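Bse634I restriction endonuclease (Geobacillus stearothermophilus, PDB 1KNV) probably cleaves double-stranded DNA at a specific sequence, as a metal-dependent type II restriction endonuclease of the PDDEXK clan. Local coordinates at residues B[44-49]-B[278-283]; B[103-108]-B[177-182]; B[111-116]-B[122-127]. All coordinates share one frame; numbering follows the deposited sequence.

Contact 1. Residues B[44-49]-B[278-283]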
loop_
_atom_site.group_PDB
_atom_site.type_symbol
_atom_site.label_atom_id
_atom_site.label_comp_id
_atom_site.label_asym_id
_atom_site.label_seq_id
_atom_site.Cartn_x
_atom_site.Cartn_y
_atom_site.Cartn_z
ATOM N N LYS B 44 -10.128 -9.275 43.619
ATOM C CA LYS B 44 -11.341 -8.662 44.144
ATOM C C LYS B 44 -11.371 -8.755 45.670
ATOM O O LYS B 44 -11.822 -7.829 46.341
ATOM C CB LYS B 44 -12.577 -9.334 43.552
ATOM C CG LYS B 44 -13.876 -8.747 44.054
ATOM C CD LYS B 44 -15.077 -9.437 43.426
ATOM C CE LYS B 44 -16.387 -8.961 44.057
ATOM N NZ LYS B 44 -17.585 -9.610 43.425
ATOM N N GLU B 45 -10.887 -9.868 46.217
ATOM C CA GLU B 45 -10.856 -10.043 47.667
ATOM C C GLU B 45 -9.873 -9.072 48.333
ATOM O O GLU B 45 -10.181 -8.484 49.372
ATOM C CB GLU B 45 -10.513 -11.495 48.026
ATOM C CG GLU B 45 -11.721 -12.456 48.070
ATOM C CD GLU B 45 -11.325 -13.923 48.301
ATOM O OE1 GLU B 45 -10.429 -14.183 49.135
ATOM O OE2 GLU B 45 -11.915 -14.819 47.656
ATOM N N ASN B 46 -8.696 -8.899 47.738
ATOM C CA ASN B 46 -7.705 -7.967 48.275
ATOM C C ASN B 46 -8.232 -6.537 48.223
ATOM O O ASN B 46 -7.959 -5.728 49.115
ATOM C CB ASN B 46 -6.407 -8.071 47.475
ATOM C CG ASN B 46 -5.544 -9.196 47.947
ATOM O OD1 ASN B 46 -4.751 -9.050 48.867
ATOM N ND2 ASN B 46 -5.707 -10.359 47.334
ATOM N N LEU B 47 -9.005 -6.246 47.188
ATOM C CA LEU B 47 -9.551 -4.906 47.007
ATOM C C LEU B 47 -10.672 -4.636 48.010
ATOM O O LEU B 47 -10.710 -3.569 48.623
ATOM C CB LEU B 47 -10.072 -4.725 45.584
ATOM C CG LEU B 47 -9.042 -4.721 44.452
ATOM C CD1 LEU B 47 -9.738 -4.758 43.094
ATOM C CD2 LEU B 47 -8.182 -3.488 44.626
ATOM N N ASP B 48 -11.557 -5.620 48.194
ATOM C CA ASP B 48 -12.665 -5.504 49.147
ATOM C C ASP B 48 -12.086 -5.309 50.540
ATOM O O ASP B 48 -12.568 -4.479 51.297
ATOM C CB ASP B 48 -13.555 -6.741 49.134
ATOM C CG ASP B 48 -14.364 -6.846 47.868
ATOM O OD1 ASP B 48 -14.497 -5.813 47.167
ATOM O OD2 ASP B 48 -14.862 -7.955 47.580
ATOM N N LYS B 49 -11.030 -6.054 50.857
ATOM C CA LYS B 49 -10.364 -5.959 52.154
ATOM C C LYS B 49 -9.857 -4.554 52.401
ATOM O O LYS B 49 -10.094 -3.976 53.460
ATOM C CB LYS B 49 -9.200 -6.938 52.204
ATOM C CG LYS B 49 -8.100 -6.570 53.175
ATOM C CD LYS B 49 -6.930 -7.520 52.997
ATOM C CE LYS B 49 -5.752 -7.150 53.875
ATOM N NZ LYS B 49 -4.593 -8.051 53.591
ATOM N N THR B 278 -8.632 -12.766 37.595
ATOM C CA THR B 278 -9.369 -12.997 38.832
ATOM C C THR B 278 -8.391 -13.064 39.984
ATOM O O THR B 278 -8.581 -12.432 41.019
ATOM C CB THR B 278 -10.165 -14.321 38.784
ATOM O OG1 THR B 278 -11.057 -14.310 37.662
ATOM C CG2 THR B 278 -10.983 -14.490 40.054
ATOM N N SER B 279 -7.325 -13.824 39.777
ATOM C CA SER B 279 -6.296 -14.003 40.785
ATOM C C SER B 279 -5.032 -13.356 40.296
ATOM O O SER B 279 -4.915 -13.027 39.122
ATOM C CB SER B 279 -6.022 -15.491 41.005
ATOM O OG SER B 279 -5.479 -16.090 39.837
ATOM N N PHE B 280 -4.079 -13.182 41.195
ATOM C CA PHE B 280 -2.811 -12.604 40.807
ATOM C C PHE B 280 -2.071 -13.548 39.888
ATOM O O PHE B 280 -1.244 -13.129 39.086
ATOM C CB PHE B 280 -1.980 -12.296 42.039
ATOM C CG PHE B 280 -2.488 -11.130 42.786
ATOM C CD1 PHE B 280 -3.599 -11.255 43.605
ATOM C CD2 PHE B 280 -1.934 -9.874 42.584
ATOM C CE1 PHE B 280 -4.162 -10.145 44.214
ATOM C CE2 PHE B 280 -2.478 -8.757 43.180
ATOM C CZ PHE B 280 -3.600 -8.889 44.000
ATOM N N GLU B 281 -2.372 -14.831 39.993
ATOM C CA GLU B 281 -1.716 -15.787 39.129
ATOM C C GLU B 281 -2.177 -15.548 37.692
ATOM O O GLU B 281 -1.430 -15.812 36.749
ATOM C CB GLU B 281 -2.049 -17.216 39.557
ATOM C CG GLU B 281 -1.484 -18.263 38.617
ATOM C CD GLU B 281 -1.711 -19.671 39.116
ATOM O OE1 GLU B 281 -2.827 -19.956 39.597
ATOM O OE2 GLU B 281 -0.778 -20.495 39.017
ATOM N N ASP B 282 -3.408 -15.056 37.531
ATOM C CA ASP B 282 -3.944 -14.785 36.193
ATOM C C ASP B 282 -3.149 -13.688 35.484
ATOM O O ASP B 282 -3.182 -13.587 34.256
ATOM C CB ASP B 282 -5.414 -14.358 36.251
ATOM C CG ASP B 282 -6.344 -15.494 36.612
ATOM O OD1 ASP B 282 -5.987 -16.672 36.365
ATOM O OD2 ASP B 282 -7.447 -15.197 37.123
ATOM N N ILE B 283 -2.459 -12.861 36.266
ATOM C CA ILE B 283 -1.644 -11.785 35.730
ATOM C C ILE B 283 -0.397 -12.408 35.116
ATOM O O ILE B 283 0.007 -12.048 34.012
ATOM C CB ILE B 283 -1.219 -10.796 36.842
ATOM C CG1 ILE B 283 -2.451 -10.109 37.440
ATOM C CG2 ILE B 283 -0.250 -9.769 36.280
ATOM C CD1 ILE B 283 -2.140 -9.193 38.625
HETATM O O HOH W 1 -10.889 -11.182 41.563
#
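Asn46 on helix 43-60 presents its amide to the ring of Phe280, and the two flat groups stand almost upright against each other, their planes 82° apart. The touch is made by the nitrogen end of the amide: Asn46 ND2 comes within 3.5 Å of Phe280 CE1, approaching the ring obliquely. Both side chains have CG anti to the carbonyl carbon. In Phe280 this torsion (chi1 -73°) swings the far side of the ring toward the helix, although the bond leaving its CA does not aim there. The amide is held by the loop before its own helix, where ND2 bonds to the carbonyl oxygens of Ser42 and Thr40 while OD1 bonds to Tyr34 OH. Pro39 touches both Asn46 and Phe280.

At the Lys44-Thr278 end the backbones are linked through a water, which accepts from Lys44 N at 2.9 Å and donates to Thr278 O at 2.7 Å. Phe280 itself sits in a fixed turn, because Ser279 and Asp282 form a capping box leading into helix 281-291. Asp282 OD2 takes two backbone donors, Thr278 N at 2.7 Å through its anti lone pair and Ser279 N at 3.0 Å from above the carboxylate plane. In return Asp282 N donates to Ser279 OG (3.3 Å).

With two carbonyl acceptors already on ND2, the ring probably acts as an apolar neighbour to the buried amide rather than as its hydrogen-bond acceptor; between these two segments the polar link runs through the water.

Contact 2. Residues B[103-108]-B[177-182]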
loop_
_atom_site.group_PDB
_atom_site.type_symbol
_atom_site.label_atom_id
_atom_site.label_comp_id
_atom_site.label_asym_id
_atom_site.label_seq_id
_atom_site.Cartn_x
_atom_site.Cartn_y
_atom_site.Cartn_z
ATOM N N LYS B 103 3.818 -0.097 34.108
ATOM C CA LYS B 103 2.465 0.357 34.375
ATOM C C LYS B 103 2.382 1.814 33.934
ATOM O O LYS B 103 3.044 2.673 34.501
ATOM C CB LYS B 103 2.158 0.242 35.866
ATOM C CG LYS B 103 0.716 -0.118 36.146
ATOM C CD LYS B 103 -0.188 0.952 35.639
ATOM C CE LYS B 103 -1.601 0.467 35.455
ATOM N NZ LYS B 103 -2.374 1.579 34.848
ATOM N N MET B 104 1.566 2.091 32.925
ATOM C CA MET B 104 1.439 3.444 32.409
ATOM C C MET B 104 0.254 4.229 32.946
ATOM O O MET B 104 -0.824 3.676 33.154
ATOM C CB MET B 104 1.348 3.412 30.883
ATOM C CG MET B 104 2.557 2.826 30.187
ATOM S SD MET B 104 4.043 3.773 30.511
ATOM C CE MET B 104 3.599 5.322 29.810
ATOM N N PRO B 105 0.443 5.541 33.168
ATOM C CA PRO B 105 -0.593 6.446 33.672
ATOM C C PRO B 105 -1.428 6.845 32.456
ATOM O O PRO B 105 -1.239 6.283 31.375
ATOM C CB PRO B 105 0.215 7.612 34.212
ATOM C CG PRO B 105 1.311 7.709 33.202
ATOM C CD PRO B 105 1.719 6.261 32.995
ATOM N N ASN B 106 -2.337 7.803 32.603
ATOM C CA ASN B 106 -3.142 8.208 31.457
ATOM C C ASN B 106 -2.305 9.100 30.529
ATOM O O ASN B 106 -1.341 9.724 30.961
ATOM C CB ASN B 106 -4.395 8.951 31.910
ATOM C CG ASN B 106 -4.185 10.438 31.975
ATOM O OD1 ASN B 106 -3.358 10.922 32.749
ATOM N ND2 ASN B 106 -4.926 11.182 31.151
ATOM N N VAL B 107 -2.690 9.163 29.258
ATOM C CA VAL B 107 -1.958 9.938 28.257
ATOM C C VAL B 107 -1.679 11.398 28.627
ATOM O O VAL B 107 -0.658 11.963 28.224
ATOM C CB VAL B 107 -2.690 9.883 26.894
ATOM C CG1 VAL B 107 -3.988 10.676 26.966
ATOM C CG2 VAL B 107 -1.776 10.387 25.787
ATOM N N LYS B 108 -2.568 12.013 29.395
ATOM C CA LYS B 108 -2.364 13.399 29.773
ATOM C C LYS B 108 -1.271 13.557 30.822
ATOM O O LYS B 108 -0.570 14.564 30.859
ATOM C CB LYS B 108 -3.675 13.996 30.257
ATOM C CG LYS B 108 -4.719 14.053 29.155
ATOM C CD LYS B 108 -5.957 14.820 29.595
ATOM C CE LYS B 108 -7.009 14.852 28.490
ATOM N NZ LYS B 108 -8.281 15.506 28.943
ATOM N N THR B 177 6.390 4.939 38.435
ATOM C CA THR B 177 7.086 5.987 37.683
ATOM C C THR B 177 8.212 5.387 36.871
ATOM O O THR B 177 9.150 6.080 36.499
ATOM C CB THR B 177 7.703 7.054 38.612
ATOM O OG1 THR B 177 8.659 6.437 39.487
ATOM C CG2 THR B 177 6.621 7.741 39.436
ATOM N N LEU B 178 8.115 4.095 36.595
ATOM C CA LEU B 178 9.136 3.389 35.836
ATOM C C LEU B 178 9.288 3.968 34.425
ATOM O O LEU B 178 10.385 4.043 33.886
ATOM C CB LEU B 178 8.765 1.905 35.782
ATOM C CG LEU B 178 9.777 0.848 35.355
ATOM C CD1 LEU B 178 11.060 0.945 36.175
ATOM C CD2 LEU B 178 9.126 -0.506 35.543
ATOM N N PHE B 179 8.182 4.391 33.830
ATOM C CA PHE B 179 8.216 4.956 32.488
ATOM C C PHE B 179 9.167 6.145 32.381
ATOM O O PHE B 179 9.678 6.449 31.299
ATOM C CB PHE B 179 6.805 5.369 32.075
ATOM C CG PHE B 179 6.137 6.313 33.039
ATOM C CD1 PHE B 179 6.445 7.670 33.041
ATOM C CD2 PHE B 179 5.207 5.843 33.952
ATOM C CE1 PHE B 179 5.840 8.537 33.932
ATOM C CE2 PHE B 179 4.599 6.710 34.846
ATOM C CZ PHE B 179 4.920 8.061 34.833
ATOM N N LYS B 180 9.406 6.817 33.503
ATOM C CA LYS B 180 10.300 7.970 33.523
ATOM C C LYS B 180 11.766 7.591 33.268
ATOM O O LYS B 180 12.513 8.377 32.699
ATOM C CB LYS B 180 10.195 8.703 34.862
ATOM C CG LYS B 180 8.864 9.365 35.153
ATOM C CD LYS B 180 8.967 10.067 36.494
ATOM C CE LYS B 180 7.679 10.758 36.898
ATOM N NZ LYS B 180 7.846 11.426 38.231
ATOM N N ASP B 181 12.175 6.396 33.692
ATOM C CA ASP B 181 13.553 5.924 33.496
ATOM C C ASP B 181 13.890 5.676 32.023
ATOM O O ASP B 181 15.052 5.796 31.611
ATOM C CB ASP B 181 13.790 4.606 34.239
ATOM C CG ASP B 181 13.746 4.757 35.740
ATOM O OD1 ASP B 181 13.266 5.807 36.223
ATOM O OD2 ASP B 181 14.180 3.812 36.438
ATOM N N ILE B 182 12.885 5.306 31.235
ATOM C CA ILE B 182 13.128 5.013 29.835
ATOM C C ILE B 182 12.664 6.079 28.865
ATOM O O ILE B 182 12.701 5.856 27.661
ATOM C CB ILE B 182 12.476 3.684 29.422
ATOM C CG1 ILE B 182 10.963 3.797 29.528
ATOM C CG2 ILE B 182 12.974 2.548 30.313
ATOM C CD1 ILE B 182 10.255 2.584 29.002
HETATM O O HOH W 2 5.883 2.815 35.637
#
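The carbonyl oxygen of Lys103 accepts from a water, 3.1 Å from Lys103 O, that in turn accepts a weak bond from Leu178 N; Lys103 O also lies at the edge of the Phe179 ring, near its plane, 3.9 Å from Phe179 CD2. Apolar packing does the rest. The Pro105 and Phe179 side chains approach each other from opposite directions, Pro105 CD 3.5 Å from Phe179 CE2 and CG close behind. Met104 folds back instead: its chain is bent at chi2 and chi3 (both -62°), which brings SD to 3.6 Å from Phe179 CB. The sulfur is 5.1 Å from the ring centroid and oblique to it, a Met-aromatic contact. Phe179 reaches these partners with CG between its backbone N and carbonyl carbon (chi1 55°), the crowded position, and its ring also meets that of Phe110.

Replacing Phe179 by an alanine would probably open a gap beside Pro105 CD and take the aromatic ring of this segment from the Met104 sulfur.

Within 103-108, the Lys103 side chain turns back on its own backbone, NZ donating to Met104 O at 3.1 Å, tilted 30° from the carbonyl plane. The arrangement closes the end of edge strand 99-103 of the mixed sheet with the loop after helix 169-176. It lies beside the metal site of this PDDEXK fold: the Lys103 side chain is about 4 Å from those of Asp146 and Leu197, seen to bind calcium in this protein, although this chain holds no ion.

Contact 3. Residues B[111-116]-B[122-127]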
loop_
_atom_site.group_PDB
_atom_site.type_symbol
_atom_site.label_atom_id
_atom_site.label_comp_id
_atom_site.label_asym_id
_atom_site.label_seq_id
_atom_site.Cartn_x
_atom_site.Cartn_y
_atom_site.Cartn_z
ATOM N N ASP B 111 2.320 10.922 28.084
ATOM C CA ASP B 111 2.052 10.265 26.807
ATOM C C ASP B 111 3.138 9.212 26.609
ATOM O O ASP B 111 4.320 9.550 26.532
ATOM C CB ASP B 111 2.122 11.286 25.680
ATOM C CG ASP B 111 1.871 10.671 24.326
ATOM O OD1 ASP B 111 2.018 9.440 24.192
ATOM O OD2 ASP B 111 1.537 11.427 23.388
ATOM N N PHE B 112 2.740 7.944 26.514
ATOM C CA PHE B 112 3.696 6.838 26.362
ATOM C C PHE B 112 4.654 7.039 25.197
ATOM O O PHE B 112 5.782 6.542 25.223
ATOM C CB PHE B 112 2.956 5.499 26.198
ATOM C CG PHE B 112 2.595 5.160 24.765
ATOM C CD1 PHE B 112 3.431 4.360 23.994
ATOM C CD2 PHE B 112 1.437 5.662 24.187
ATOM C CE1 PHE B 112 3.114 4.065 22.663
ATOM C CE2 PHE B 112 1.114 5.377 22.864
ATOM C CZ PHE B 112 1.957 4.574 22.098
ATOM N N ARG B 113 4.199 7.761 24.175
ATOM C CA ARG B 113 5.018 8.033 22.998
ATOM C C ARG B 113 6.339 8.708 23.353
ATOM O O ARG B 113 7.301 8.645 22.597
ATOM C CB ARG B 113 4.227 8.888 22.007
ATOM C CG ARG B 113 3.121 8.092 21.338
ATOM C CD ARG B 113 2.117 8.973 20.651
ATOM N NE ARG B 113 2.732 9.858 19.671
ATOM C CZ ARG B 113 2.036 10.654 18.869
ATOM N NH1 ARG B 113 0.710 10.663 18.943
ATOM N NH2 ARG B 113 2.655 11.441 18.002
ATOM N N LYS B 114 6.385 9.334 24.525
ATOM C CA LYS B 114 7.589 10.003 24.979
ATOM C C LYS B 114 8.690 9.021 25.359
ATOM O O LYS B 114 9.809 9.434 25.652
ATOM C CB LYS B 114 7.250 10.922 26.153
ATOM C CG LYS B 114 6.392 12.108 25.733
ATOM C CD LYS B 114 5.650 12.736 26.893
ATOM C CE LYS B 114 6.595 13.382 27.864
ATOM N NZ LYS B 114 5.856 13.952 29.027
ATOM N N ILE B 115 8.392 7.723 25.360
ATOM C CA ILE B 115 9.428 6.743 25.685
ATOM C C ILE B 115 10.265 6.465 24.441
ATOM O O ILE B 115 11.369 5.934 24.521
ATOM C CB ILE B 115 8.851 5.395 26.217
ATOM C CG1 ILE B 115 8.105 4.644 25.113
ATOM C CG2 ILE B 115 7.928 5.660 27.405
ATOM C CD1 ILE B 115 7.777 3.205 25.498
ATOM N N PHE B 116 9.728 6.841 23.288
ATOM C CA PHE B 116 10.415 6.646 22.023
ATOM C C PHE B 116 11.630 7.548 21.876
ATOM O O PHE B 116 11.659 8.653 22.419
ATOM C CB PHE B 116 9.453 6.927 20.875
ATOM C CG PHE B 116 8.459 5.835 20.638
ATOM C CD1 PHE B 116 7.218 6.124 20.068
ATOM C CD2 PHE B 116 8.779 4.512 20.934
ATOM C CE1 PHE B 116 6.302 5.108 19.790
ATOM C CE2 PHE B 116 7.885 3.491 20.666
ATOM C CZ PHE B 116 6.637 3.788 20.089
ATOM N N GLU B 122 10.264 12.194 15.880
ATOM C CA GLU B 122 10.285 13.147 14.776
ATOM C C GLU B 122 9.416 12.623 13.616
ATOM O O GLU B 122 8.708 13.390 12.963
ATOM C CB GLU B 122 11.729 13.365 14.304
ATOM C CG GLU B 122 12.367 14.655 14.795
ATOM C CD GLU B 122 13.895 14.608 14.779
ATOM O OE1 GLU B 122 14.483 14.005 13.846
ATOM O OE2 GLU B 122 14.509 15.193 15.705
ATOM N N LYS B 123 9.468 11.317 13.360
ATOM C CA LYS B 123 8.666 10.750 12.281
ATOM C C LYS B 123 7.179 10.890 12.592
ATOM O O LYS B 123 6.374 11.168 11.709
ATOM C CB LYS B 123 9.015 9.276 12.053
ATOM C CG LYS B 123 10.465 9.025 11.633
ATOM C CD LYS B 123 10.617 7.646 11.031
ATOM C CE LYS B 123 12.069 7.277 10.863
ATOM N NZ LYS B 123 12.788 8.339 10.139
ATOM N N LEU B 124 6.816 10.702 13.852
ATOM C CA LEU B 124 5.430 10.819 14.247
ATOM C C LEU B 124 5.013 12.286 14.232
ATOM O O LEU B 124 3.874 12.608 13.897
ATOM C CB LEU B 124 5.224 10.221 15.641
ATOM C CG LEU B 124 5.511 8.721 15.772
ATOM C CD1 LEU B 124 5.272 8.269 17.200
ATOM C CD2 LEU B 124 4.622 7.941 14.812
ATOM N N HIS B 125 5.930 13.176 14.603
ATOM C CA HIS B 125 5.625 14.604 14.607
ATOM C C HIS B 125 5.458 15.084 13.185
ATOM O O HIS B 125 4.635 15.947 12.899
ATOM C CB HIS B 125 6.733 15.388 15.300
ATOM C CG HIS B 125 6.725 15.228 16.786
ATOM N ND1 HIS B 125 7.879 15.162 17.538
ATOM C CD2 HIS B 125 5.697 15.109 17.659
ATOM C CE1 HIS B 125 7.560 15.006 18.813
ATOM N NE2 HIS B 125 6.242 14.970 18.912
ATOM N N GLN B 126 6.238 14.515 12.285
ATOM C CA GLN B 126 6.133 14.887 10.894
ATOM C C GLN B 126 4.760 14.405 10.371
ATOM O O GLN B 126 4.098 15.108 9.594
ATOM C CB GLN B 126 7.296 14.258 10.137
ATOM C CG GLN B 126 7.361 14.577 8.680
ATOM C CD GLN B 126 6.402 13.732 7.884
ATOM O OE1 GLN B 126 6.115 12.592 8.258
ATOM N NE2 GLN B 126 5.914 14.271 6.769
ATOM N N LEU B 127 4.323 13.222 10.811
ATOM C CA LEU B 127 3.025 12.674 10.403
ATOM C C LEU B 127 1.904 13.595 10.891
ATOM O O LEU B 127 1.005 13.949 10.133
ATOM C CB LEU B 127 2.833 11.259 10.973
ATOM C CG LEU B 127 1.459 10.576 10.861
ATOM C CD1 LEU B 127 0.990 10.538 9.419
ATOM C CD2 LEU B 127 1.550 9.166 11.415
#
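Arg113 brings the end of its guanidinium group against Leu124, with NH2 3.7 Å from Leu124 CB and the approach oblique to the guanidinium plane. Its NE lies near the same leucine, 3.9 Å from Leu124 CD1, so that CB and the CD1 methyl of Leu124 touch NH2 and NE respectively. The two side chains come from opposite directions. A bend at chi3 (56°) turns the guanidinium out of the line of the arginine's otherwise extended chain. Phe116 meets Leu124 at about a right angle, and its CD1 is 4.1 Å from Leu124 CD1; the CD1 methyl thus sits against both the arginine and the ring. Further back, the aliphatic part of Arg113 lies over one face of the Phe112 ring, where CG stands 3.7 Å above the plane, offset toward the rim.

Within 111-116, residues 112-115 form a short 3-10 turn, entered through an Asx turn: Asp111 OD1 accepts from Arg113 N at 2.8 Å, met from above the carboxylate plane. This fixes the backbone from which the arginine departs. The turn lies between strand 99-103 of the mixed sheet and helix 118-131, and the contact packs it back onto that helix within the PDDEXK fold.

The charge of Arg113 is paired with Glu128, one turn on from Leu124, in a salt bridge from NH2, while NH1 bonds to Thr142 OG1. Arg113 NH2 and His125 NE2 are 5.1 Å apart without touching, so a proton on the histidine would probably be disfavoured by the arginine. Leu124 packs in addition on Leu223 of helix 203-227, while Gln126 NE2 donates to Trp228 O of the second subunit.

In the fold
Contacts 2 and 3 are buried and adjoin: Met104 CE lies 3.7 Å from Phe112 CB, and the chain that leaves edge strand 99-103 takes part first in one and then in the other. Contact 1 is only partly buried and stands apart, its centre about 23 Å from that of contact 2 and about 35 Å from that of contact 3, on the opposite side of the chain's centre from the latter. It closes the longest loop, with both others nested inside. Amide, ring and bridging water mark contact 1; contact 2 is chiefly apolar and aromatic near the calcium site, and contact 3 mixes leucine packing with an arginine paired with Glu128 on the leucine's helix.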